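Local structure of actinorhodin polyketide putative beta-ketoacyl synthase 2 (Streptomyces coelicolor A3, 1TQY) at residues A279-A284 against G401-A406; R283-A288 against G321-R326. The protein probably acts, as the chain length factor of the actinorhodin polyketide synthase, together with its ketosynthase partner in building the polyketide chain. All coordinates share one frame; numbering follows the deposited sequence.

Interaction 1 of 2, residues A279-A284 against G401-A406; sequences AGLERA and GFNSAA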
# COMPACT_ATOMS: atom_id res chain seq x y z
N ALA B 279 -20.79 1.08 -13.00
CA ALA B 279 -19.44 1.33 -12.51
C ALA B 279 -19.48 2.56 -11.63
O ALA B 279 -20.43 3.33 -11.68
CB ALA B 279 -18.48 1.54 -13.67
N GLY B 280 -18.43 2.75 -10.83
CA GLY B 280 -18.37 3.90 -9.95
C GLY B 280 -17.50 5.05 -10.42
O GLY B 280 -17.18 5.94 -9.64
N LEU B 281 -17.12 5.06 -11.70
CA LEU B 281 -16.28 6.12 -12.24
C LEU B 281 -17.00 7.47 -12.24
O LEU B 281 -16.41 8.51 -11.89
CB LEU B 281 -15.82 5.79 -13.68
CG LEU B 281 -14.97 6.83 -14.43
CD1 LEU B 281 -13.73 7.14 -13.60
CD2 LEU B 281 -14.56 6.30 -15.80
N GLU B 282 -18.27 7.46 -12.63
CA GLU B 282 -19.04 8.70 -12.66
C GLU B 282 -19.08 9.26 -11.23
O GLU B 282 -18.79 10.43 -11.01
CB GLU B 282 -20.47 8.44 -13.16
CG GLU B 282 -21.34 9.70 -13.27
CD GLU B 282 -22.81 9.39 -13.56
OE1 GLU B 282 -23.63 10.33 -13.56
OE2 GLU B 282 -23.13 8.20 -13.78
N ARG B 283 -19.42 8.41 -10.27
CA ARG B 283 -19.48 8.85 -8.88
C ARG B 283 -18.15 9.47 -8.42
O ARG B 283 -18.16 10.53 -7.78
CB ARG B 283 -19.87 7.69 -7.95
CG ARG B 283 -19.94 8.10 -6.47
CD ARG B 283 -20.69 7.08 -5.59
NE ARG B 283 -19.94 5.85 -5.35
CZ ARG B 283 -19.94 4.80 -6.18
NH1 ARG B 283 -20.66 4.84 -7.29
NH2 ARG B 283 -19.22 3.73 -5.88
N ALA B 284 -17.03 8.83 -8.73
CA ALA B 284 -15.72 9.36 -8.33
C ALA B 284 -15.54 10.77 -8.87
O ALA B 284 -15.11 11.68 -8.16
CB ALA B 284 -14.59 8.44 -8.84
N GLY B 401 -11.82 -2.85 -10.66
CA GLY B 401 -12.80 -1.84 -10.29
C GLY B 401 -12.40 -0.57 -9.57
O GLY B 401 -13.27 0.22 -9.22
N PHE B 402 -11.10 -0.35 -9.36
CA PHE B 402 -10.65 0.87 -8.67
C PHE B 402 -10.80 2.12 -9.53
O PHE B 402 -10.35 2.16 -10.68
CB PHE B 402 -9.18 0.73 -8.25
CG PHE B 402 -8.91 -0.42 -7.31
CD1 PHE B 402 -8.62 -1.69 -7.79
CD2 PHE B 402 -8.87 -0.20 -5.94
CE1 PHE B 402 -8.29 -2.73 -6.92
CE2 PHE B 402 -8.54 -1.23 -5.05
CZ PHE B 402 -8.24 -2.49 -5.54
N ASN B 403 -11.44 3.14 -8.96
CA ASN B 403 -11.66 4.41 -9.63
C ASN B 403 -11.01 5.54 -8.87
O ASN B 403 -11.05 5.56 -7.64
CB ASN B 403 -13.15 4.72 -9.74
CG ASN B 403 -13.88 3.70 -10.56
OD1 ASN B 403 -13.57 3.50 -11.72
ND2 ASN B 403 -14.85 3.04 -9.95
N SER B 404 -10.43 6.48 -9.59
CA SER B 404 -9.78 7.60 -8.95
C SER B 404 -9.87 8.84 -9.82
O SER B 404 -9.60 8.80 -11.03
CB SER B 404 -8.32 7.24 -8.67
OG SER B 404 -7.70 8.24 -7.90
N ALA B 405 -10.26 9.95 -9.21
CA ALA B 405 -10.39 11.20 -9.92
C ALA B 405 -9.70 12.32 -9.14
O ALA B 405 -9.70 12.33 -7.91
CB ALA B 405 -11.86 11.53 -10.12
N ALA B 406 -9.13 13.27 -9.88
CA ALA B 406 -8.43 14.38 -9.26
C ALA B 406 -8.65 15.65 -10.06
O ALA B 406 -8.52 15.66 -11.28
CB ALA B 406 -6.95 14.07 -9.19
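The first turn of a helix lies against a strand, with CA-CA distances of 5.6 Å from Leu281 to Asn403 and 5.9 Å from Ala284 to Ala405. Gly280 takes the N-cap position, and its O accepts the first-turn bond from Ala284 N. The Asn403 amide packs against the start of the helix: with CG beside the backbone N (chi1 -62°), ND2 reaches to 3.4 Å from Gly280 C, and OD1 lies 3.8 Å from Leu281 CB. The Leu281 and Asn403 side chains cross at about a right angle. No hydrogen bond joins the two segments directly. They are bridged instead: Asn403 ND2 bonds to Asp270 OD1 and Thr268 OG1, Asp270 OD1 also accepts from Gly280 N, and Thr268 OG1 also bonds to Gly280 O. One turn on, small apolar groups meet: Ala284 CB sits 4.1 Å from Asn403 CB and 4.3 Å from Ala405 CB. Ala405 CB also packs on a backbone carbonyl, 3.8 Å from Ala284 O. Strand 402-410 of this thiolase-type beta-ketoacyl synthase fold runs antiparallel to 260-269 and 391-398; helix 281-292 lies over it and over 260-269, where Arg283 and Ala284 touch Thr268, while Leu281 turns to Glu316 and Ala319 of helix 310-324.

Interaction 2 of 2, residues R283-A288 against G321-R326; sequences RAIRLA and GRVFGR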
# COMPACT_ATOMS: atom_id res chain seq x y z
N ARG B 283 -19.42 8.41 -10.27
CA ARG B 283 -19.48 8.85 -8.88
C ARG B 283 -18.15 9.47 -8.42
O ARG B 283 -18.16 10.53 -7.78
CB ARG B 283 -19.87 7.69 -7.95
CG ARG B 283 -19.94 8.10 -6.47
CD ARG B 283 -20.69 7.08 -5.59
NE ARG B 283 -19.94 5.85 -5.35
CZ ARG B 283 -19.94 4.80 -6.18
NH1 ARG B 283 -20.66 4.84 -7.29
NH2 ARG B 283 -19.22 3.73 -5.88
N ALA B 284 -17.03 8.83 -8.73
CA ALA B 284 -15.72 9.36 -8.33
C ALA B 284 -15.54 10.77 -8.87
O ALA B 284 -15.11 11.68 -8.16
CB ALA B 284 -14.59 8.44 -8.84
N ILE B 285 -15.86 10.96 -10.15
CA ILE B 285 -15.73 12.27 -10.77
C ILE B 285 -16.53 13.33 -10.02
O ILE B 285 -15.99 14.38 -9.64
CB ILE B 285 -16.21 12.27 -12.21
CG1 ILE B 285 -15.31 11.37 -13.06
CG2 ILE B 285 -16.20 13.71 -12.73
CD1 ILE B 285 -15.88 11.07 -14.43
N ARG B 286 -17.81 13.07 -9.80
CA ARG B 286 -18.65 14.03 -9.11
C ARG B 286 -18.20 14.26 -7.67
O ARG B 286 -18.38 15.35 -7.12
CB ARG B 286 -20.11 13.58 -9.10
CG ARG B 286 -20.74 13.51 -10.46
CD ARG B 286 -22.14 12.93 -10.36
NE ARG B 286 -22.72 12.82 -11.69
CZ ARG B 286 -23.18 13.85 -12.39
NH1 ARG B 286 -23.15 15.08 -11.88
NH2 ARG B 286 -23.65 13.66 -13.62
N LEU B 287 -17.63 13.24 -7.06
CA LEU B 287 -17.15 13.36 -5.69
C LEU B 287 -15.94 14.30 -5.70
O LEU B 287 -15.83 15.21 -4.88
CB LEU B 287 -16.75 11.99 -5.13
CG LEU B 287 -17.61 11.39 -4.02
CD1 LEU B 287 -19.05 11.83 -4.15
CD2 LEU B 287 -17.48 9.87 -4.06
N ALA B 288 -15.04 14.08 -6.65
CA ALA B 288 -13.85 14.91 -6.77
C ALA B 288 -14.22 16.36 -7.06
O ALA B 288 -13.61 17.28 -6.52
CB ALA B 288 -12.92 14.36 -7.87
N GLY B 321 -19.33 11.33 -20.44
CA GLY B 321 -20.49 11.92 -21.09
C GLY B 321 -21.61 12.27 -20.11
O GLY B 321 -22.25 13.31 -20.23
N ARG B 322 -21.83 11.38 -19.15
CA ARG B 322 -22.87 11.60 -18.15
C ARG B 322 -22.58 12.80 -17.25
O ARG B 322 -23.51 13.45 -16.76
CB ARG B 322 -23.06 10.33 -17.32
CG ARG B 322 -23.62 9.19 -18.15
CD ARG B 322 -23.70 7.86 -17.41
NE ARG B 322 -24.34 6.86 -18.26
CZ ARG B 322 -24.46 5.57 -17.97
NH1 ARG B 322 -23.96 5.10 -16.83
NH2 ARG B 322 -25.05 4.74 -18.83
N VAL B 323 -21.31 13.11 -17.05
CA VAL B 323 -20.99 14.25 -16.19
C VAL B 323 -20.91 15.57 -16.97
O VAL B 323 -21.48 16.58 -16.54
CB VAL B 323 -19.66 14.03 -15.43
CG1 VAL B 323 -19.30 15.26 -14.60
CG2 VAL B 323 -19.78 12.81 -14.55
N PHE B 324 -20.23 15.56 -18.10
CA PHE B 324 -20.07 16.77 -18.89
C PHE B 324 -20.90 16.81 -20.18
O PHE B 324 -20.83 17.79 -20.92
CB PHE B 324 -18.58 16.96 -19.24
CG PHE B 324 -17.66 16.83 -18.06
CD1 PHE B 324 -17.48 17.89 -17.18
CD2 PHE B 324 -17.00 15.63 -17.81
CE1 PHE B 324 -16.66 17.75 -16.05
CE2 PHE B 324 -16.18 15.48 -16.70
CZ PHE B 324 -16.00 16.54 -15.81
N GLY B 325 -21.67 15.76 -20.45
CA GLY B 325 -22.47 15.71 -21.67
C GLY B 325 -21.61 15.16 -22.79
O GLY B 325 -20.39 15.30 -22.75
N ARG B 326 -22.21 14.53 -23.80
CA ARG B 326 -21.40 13.99 -24.89
C ARG B 326 -20.71 15.12 -25.66
O ARG B 326 -21.32 16.17 -25.92
CB ARG B 326 -22.26 13.09 -25.79
CG ARG B 326 -22.62 11.76 -25.10
CD ARG B 326 -23.77 11.03 -25.77
NE ARG B 326 -23.50 10.70 -27.17
CZ ARG B 326 -22.76 9.68 -27.58
NH1 ARG B 326 -22.20 8.85 -26.71
NH2 ARG B 326 -22.58 9.47 -28.87
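Ile285 and Val323 form the apolar centre of this helix-to-helix contact, which buries 212 Å² in all, both sides summed. Ile285 CG2 is 3.9 Å from Val323 CG1, the two side chains meeting at a slant. That methyl is the branch turned to the neighbouring helix: CG2 lies opposite the backbone N across the CA-CB bond, while CG1 stands beside that N (chi1 -65°). The same Ile285 CG2 also lies 4.2 Å from Phe324 CZ. Within the second helix, Val323 CG1 sits 3.6 Å above the centre of the Phe324 ring, so the isoleucine methyl, the valine methyl and the ring form a three-way apolar cluster.

Packing and polar contacts of Arg286 make the second group. The extended Arg286 chain and Val323 point opposite ways as they pass, and Val323 CG2 lies over the outer part of one guanidinium face, 3.8 Å from its plane. At the guanidinium edge NH2 comes within 3.2 Å of Arg322 O, but the angle is too poor for a hydrogen bond. The firmer polar tie is one turn back along its own helix, a salt bridge from NE to Glu282 OE1. A positive group beside a carbonyl in the last turn of a helix is probably favourable electrostatically.

In the C-terminal part of the beta-ketoacyl synthase fold, helix 310-324 thus packs its C-terminal end on helix 281-292, Gly325 leaving helical geometry with a phi of 86°. Inward, Ile285 rests on Leu393 and Leu395 of strand 391-398 and Phe324 also packs on Leu393, while Pro296 touches both Val323 and Phe324.

Overall arrangement
Helix 281-292 serves both contacts, whose centres are 9 Å apart and which share Arg283 and Ala284. Interaction 1 seats its first turn on strand 402-410; interaction 2 joins the following turn, through Ile285 and Arg286, to the end of helix 310-324, giving a strand, helix, helix layering. Cross-contacts bear this out: Ala405 CB lies 3.8 Å from Ala288 CB, and Glu282 CG lies 3.7 Å from Val323 CG2. Burial falls outward: all five touching residues of interaction 1 are buried, about 16 Å between its centre and that of the chain, against two of five in interaction 2, at about 21 Å. The shared Arg283 bonds through NH2 to the backbone of the other protein chain. Neither contact includes Pro21 or Gln58, which bind the sodium ion; the geometry of both is that of packing.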